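Local coordinates for geranyltranstransferase (Thermotoga neapolitana, PDB 4WK5), which probably acts as a magnesium-dependent prenyltransferase of the FPP/GGPP synthase family, joining isoprenoid diphosphates into longer chains, at residues Met181-Ala191 / Gly212-Ile221. Numbering follows the deposited sequence.
Sequences MYSFKTGALFA and GEKFGVAFQI
Thr186 OG1 donates a hydrogen bond to Gln220 OE1 at 2.6 Å, arriving from above the amide plane. At the other end of that amide, Gln220 NE2 donates to a water at 2.6 Å. In this conformer, one of two modelled, the Gln220 chain is extended, CG anti to the backbone N (chi1 -172°), and this lays the amide flat on the Tyr182 ring, planes 5° apart. NE2 lies 3.3 Å from Tyr182 CE1, over the rim of the ring. Tyr182 OH accepts a hydrogen bond from Leu248 N, beyond the contact. Cutting Tyr182 back to an alanine would probably open a gap under the Gln220 amide, leave it held chiefly by Thr186, and deprive Leu248 N of its acceptor. Phe190 lies among Gly212, Phe215, Gly216 and Phe219. Phe215 points its edge at one Phe190 face, centroids 5.1 Å apart. Phe190 in turn sets its own edge over the Phe219 face. Between the two groups the backbones nearly touch: Gly187 CA is 4.0 Å from Gly216 CA, and the lack of a side chain at Gly216 lets the helices come this close. Segments 181-191 and 212-221 run at 135° to each other. This is glycine-mediated, knobs-into-holes packing of helices 175-201 and 206-229 in the all-helical core of the isoprenoid synthase fold.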
loop_
_atom_site.group_PDB
_atom_site.type_symbol
_atom_site.label_atom_id
_atom_site.label_comp_id
_atom_site.label_asym_id
_atom_site.label_seq_id
_atom_site.Cartn_x
_atom_site.Cartn_y
_atom_site.Cartn_z
ATOM N N MET A 181 -3.689 -18.303 -10.117
ATOM C CA MET A 181 -2.571 -17.561 -9.572
ATOM C C MET A 181 -1.954 -16.628 -10.625
ATOM O O MET A 181 -1.601 -15.484 -10.322
ATOM C CB MET A 181 -1.529 -18.532 -9.006
ATOM C CG MET A 181 -0.312 -17.856 -8.386
ATOM S SD MET A 181 1.005 -17.614 -9.591
ATOM C CE MET A 181 1.485 -19.336 -9.840
ATOM N N TYR A 182 -1.824 -17.107 -11.861
ATOM C CA TYR A 182 -1.308 -16.257 -12.942
ATOM C C TYR A 182 -2.246 -15.084 -13.164
ATOM O O TYR A 182 -1.821 -13.956 -13.367
ATOM C CB TYR A 182 -1.157 -17.041 -14.251
ATOM C CG TYR A 182 0.128 -17.839 -14.350
ATOM C CD1 TYR A 182 0.617 -18.550 -13.261
ATOM C CD2 TYR A 182 0.833 -17.904 -15.549
ATOM C CE1 TYR A 182 1.792 -19.275 -13.352
ATOM C CE2 TYR A 182 1.997 -18.627 -15.649
ATOM C CZ TYR A 182 2.473 -19.309 -14.551
ATOM O OH TYR A 182 3.638 -20.034 -14.650
ATOM N N SER A 183 -3.534 -15.381 -13.157
ATOM C CA SER A 183 -4.549 -14.360 -13.376
ATOM C C SER A 183 -4.471 -13.264 -12.329
ATOM O O SER A 183 -4.574 -12.081 -12.648
ATOM C CB SER A 183 -5.940 -14.987 -13.358
ATOM O OG SER A 183 -6.937 -13.987 -13.369
ATOM N N PHE A 184 -4.281 -13.660 -11.077
ATOM C CA PHE A 184 -4.196 -12.689 -9.991
ATOM C C PHE A 184 -2.847 -11.972 -9.950
ATOM O O PHE A 184 -2.778 -10.743 -9.793
ATOM C CB PHE A 184 -4.426 -13.363 -8.635
ATOM C CG PHE A 184 -5.882 -13.538 -8.263
ATOM C CD1 PHE A 184 -6.869 -13.596 -9.231
ATOM C CD2 PHE A 184 -6.244 -13.603 -6.931
ATOM C CE1 PHE A 184 -8.205 -13.755 -8.872
ATOM C CE2 PHE A 184 -7.585 -13.759 -6.562
ATOM C CZ PHE A 184 -8.558 -13.834 -7.535
ATOM N N LYS A 185 -1.764 -12.732 -10.078
ATOM C CA LYS A 185 -0.430 -12.175 -9.850
ATOM C C LYS A 185 0.067 -11.271 -10.977
ATOM O O LYS A 185 0.818 -10.309 -10.736
ATOM C CB LYS A 185 0.564 -13.320 -9.624
ATOM C CG LYS A 185 2.010 -12.908 -9.405
ATOM C CD LYS A 185 2.920 -14.117 -9.639
ATOM C CE LYS A 185 4.387 -13.727 -9.695
ATOM N NZ LYS A 185 4.853 -13.120 -8.425
ATOM N N THR A 186 -0.346 -11.584 -12.204
ATOM C CA THR A 186 0.126 -10.870 -13.386
ATOM C C THR A 186 -1.035 -10.321 -14.223
ATOM O O THR A 186 -1.007 -9.168 -14.677
ATOM C CB THR A 186 0.994 -11.793 -14.269
ATOM O OG1 THR A 186 2.068 -12.306 -13.471
ATOM C CG2 THR A 186 1.565 -11.029 -15.470
ATOM N N GLY A 187 -2.062 -11.140 -14.408
ATOM C CA GLY A 187 -3.222 -10.740 -15.192
ATOM C C GLY A 187 -3.916 -9.484 -14.687
ATOM O O GLY A 187 -4.294 -8.614 -15.481
ATOM N N ALA A 188 -4.086 -9.380 -13.371
ATOM C CA ALA A 188 -4.900 -8.293 -12.826
ATOM C C ALA A 188 -4.314 -6.915 -13.170
ATOM O O ALA A 188 -5.063 -5.984 -13.494
ATOM C CB ALA A 188 -5.067 -8.451 -11.295
ATOM N N LEU A 189 -2.990 -6.774 -13.122
ATOM C CA LEU A 189 -2.413 -5.458 -13.374
ATOM C C LEU A 189 -2.480 -5.131 -14.868
ATOM O O LEU A 189 -2.692 -3.975 -15.242
ATOM C CB LEU A 189 -0.968 -5.359 -12.873
ATOM C CG LEU A 189 -0.330 -3.960 -12.889
ATOM C CD1 LEU A 189 -1.203 -2.929 -12.175
ATOM C CD2 LEU A 189 1.040 -4.047 -12.196
ATOM N N PHE A 190 -2.317 -6.132 -15.727
ATOM C CA PHE A 190 -2.489 -5.871 -17.162
ATOM C C PHE A 190 -3.942 -5.558 -17.486
ATOM O O PHE A 190 -4.219 -4.721 -18.334
ATOM C CB PHE A 190 -1.987 -7.052 -18.002
ATOM C CG PHE A 190 -0.489 -7.051 -18.203
ATOM C CD1 PHE A 190 0.110 -6.137 -19.069
ATOM C CD2 PHE A 190 0.316 -7.957 -17.526
ATOM C CE1 PHE A 190 1.496 -6.132 -19.251
ATOM C CE2 PHE A 190 1.688 -7.962 -17.697
ATOM C CZ PHE A 190 2.286 -7.048 -18.567
ATOM N N ALA A 191 -4.883 -6.210 -16.807
ATOM C CA ALA A 191 -6.289 -5.899 -17.039
ATOM C C ALA A 191 -6.562 -4.432 -16.694
ATOM O O ALA A 191 -7.337 -3.740 -17.376
ATOM C CB ALA A 191 -7.181 -6.823 -16.219
ATOM N N GLY A 212 -6.928 -7.905 -21.048
ATOM C CA GLY A 212 -5.719 -7.692 -20.284
ATOM C C GLY A 212 -5.371 -8.880 -19.417
ATOM O O GLY A 212 -4.199 -9.224 -19.254
ATOM N N GLU A 213 -6.389 -9.515 -18.844
ATOM C CA GLU A 213 -6.134 -10.689 -18.025
ATOM C C GLU A 213 -5.514 -11.816 -18.843
ATOM O O GLU A 213 -4.525 -12.417 -18.417
ATOM C CB GLU A 213 -7.407 -11.181 -17.347
ATOM C CG GLU A 213 -7.099 -12.129 -16.205
ATOM C CD GLU A 213 -8.274 -12.994 -15.826
ATOM O OE1 GLU A 213 -9.235 -12.462 -15.230
ATOM O OE2 GLU A 213 -8.226 -14.209 -16.113
ATOM N N LYS A 214 -6.075 -12.098 -20.019
ATOM C CA LYS A 214 -5.517 -13.145 -20.860
ATOM C C LYS A 214 -4.119 -12.775 -21.350
ATOM O O LYS A 214 -3.226 -13.625 -21.368
ATOM C CB LYS A 214 -6.440 -13.457 -22.045
ATOM C CG LYS A 214 -7.772 -14.027 -21.607
ATOM C CD LYS A 214 -8.447 -14.798 -22.732
ATOM C CE LYS A 214 -9.182 -16.013 -22.178
ATOM N NZ LYS A 214 -9.724 -16.886 -23.254
ATOM N N PHE A 215 -3.927 -11.519 -21.737
ATOM C CA PHE A 215 -2.594 -11.081 -22.127
ATOM C C PHE A 215 -1.602 -11.327 -20.991
ATOM O O PHE A 215 -0.493 -11.821 -21.210
ATOM C CB PHE A 215 -2.591 -9.601 -22.524
ATOM C CG PHE A 215 -1.217 -9.071 -22.848
ATOM C CD1 PHE A 215 -0.461 -8.421 -21.883
ATOM C CD2 PHE A 215 -0.670 -9.255 -24.112
ATOM C CE1 PHE A 215 0.810 -7.958 -22.172
ATOM C CE2 PHE A 215 0.592 -8.790 -24.401
ATOM C CZ PHE A 215 1.333 -8.145 -23.428
ATOM N N GLY A 216 -2.011 -10.985 -19.771
ATOM C CA GLY A 216 -1.160 -11.166 -18.604
ATOM C C GLY A 216 -0.780 -12.617 -18.345
ATOM O O GLY A 216 0.360 -12.908 -18.000
ATOM N N VAL A 217 -1.733 -13.537 -18.478
ATOM C CA VAL A 217 -1.398 -14.942 -18.289
ATOM C C VAL A 217 -0.383 -15.391 -19.352
ATOM O O VAL A 217 0.599 -16.067 -19.036
ATOM C CB VAL A 217 -2.658 -15.841 -18.335
ATOM C CG1 VAL A 217 -2.261 -17.309 -18.344
ATOM C CG2 VAL A 217 -3.537 -15.542 -17.129
ATOM N N ALA A 218 -0.611 -14.993 -20.602
ATOM C CA ALA A 218 0.308 -15.326 -21.692
ATOM C C ALA A 218 1.691 -14.731 -21.445
ATOM O O ALA A 218 2.715 -15.382 -21.672
ATOM C CB ALA A 218 -0.251 -14.837 -23.034
ATOM N N PHE A 219 1.707 -13.489 -20.969
ATOM C CA PHE A 219 2.948 -12.792 -20.636
ATOM C C PHE A 219 3.753 -13.574 -19.595
ATOM O O PHE A 219 4.969 -13.746 -19.736
ATOM C CB PHE A 219 2.620 -11.377 -20.140
ATOM C CG PHE A 219 3.818 -10.473 -19.972
ATOM C CD1 PHE A 219 4.287 -9.719 -21.043
ATOM C CD2 PHE A 219 4.440 -10.339 -18.736
ATOM C CE1 PHE A 219 5.366 -8.867 -20.895
ATOM C CE2 PHE A 219 5.523 -9.488 -18.576
ATOM C CZ PHE A 219 5.990 -8.750 -19.658
ATOM N N GLN A 220 3.087 -14.054 -18.546
ATOM C CA GLN A 220 3.786 -14.787 -17.491
ATOM C C GLN A 220 4.303 -16.136 -18.003
ATOM O O GLN A 220 5.394 -16.561 -17.624
ATOM C CB GLN A 220 2.887 -14.988 -16.256
ATOM C CG GLN A 220 3.636 -15.588 -15.056
ATOM C CD GLN A 220 2.850 -15.568 -13.747
ATOM O OE1 GLN A 220 1.845 -14.866 -13.612
ATOM N NE2 GLN A 220 3.311 -16.354 -12.775
ATOM N N ILE A 221 3.536 -16.799 -18.871
ATOM C CA ILE A 221 3.981 -18.077 -19.447
ATOM C C ILE A 221 5.214 -17.866 -20.310
ATOM O O ILE A 221 6.171 -18.632 -20.233
ATOM C CB ILE A 221 2.883 -18.748 -20.306
ATOM C CG1 ILE A 221 1.699 -19.159 -19.427
ATOM C CG2 ILE A 221 3.447 -19.967 -21.064
ATOM C CD1 ILE A 221 0.463 -19.536 -20.213
HETATM O O HOH W 1 5.411 -17.938 -12.856
#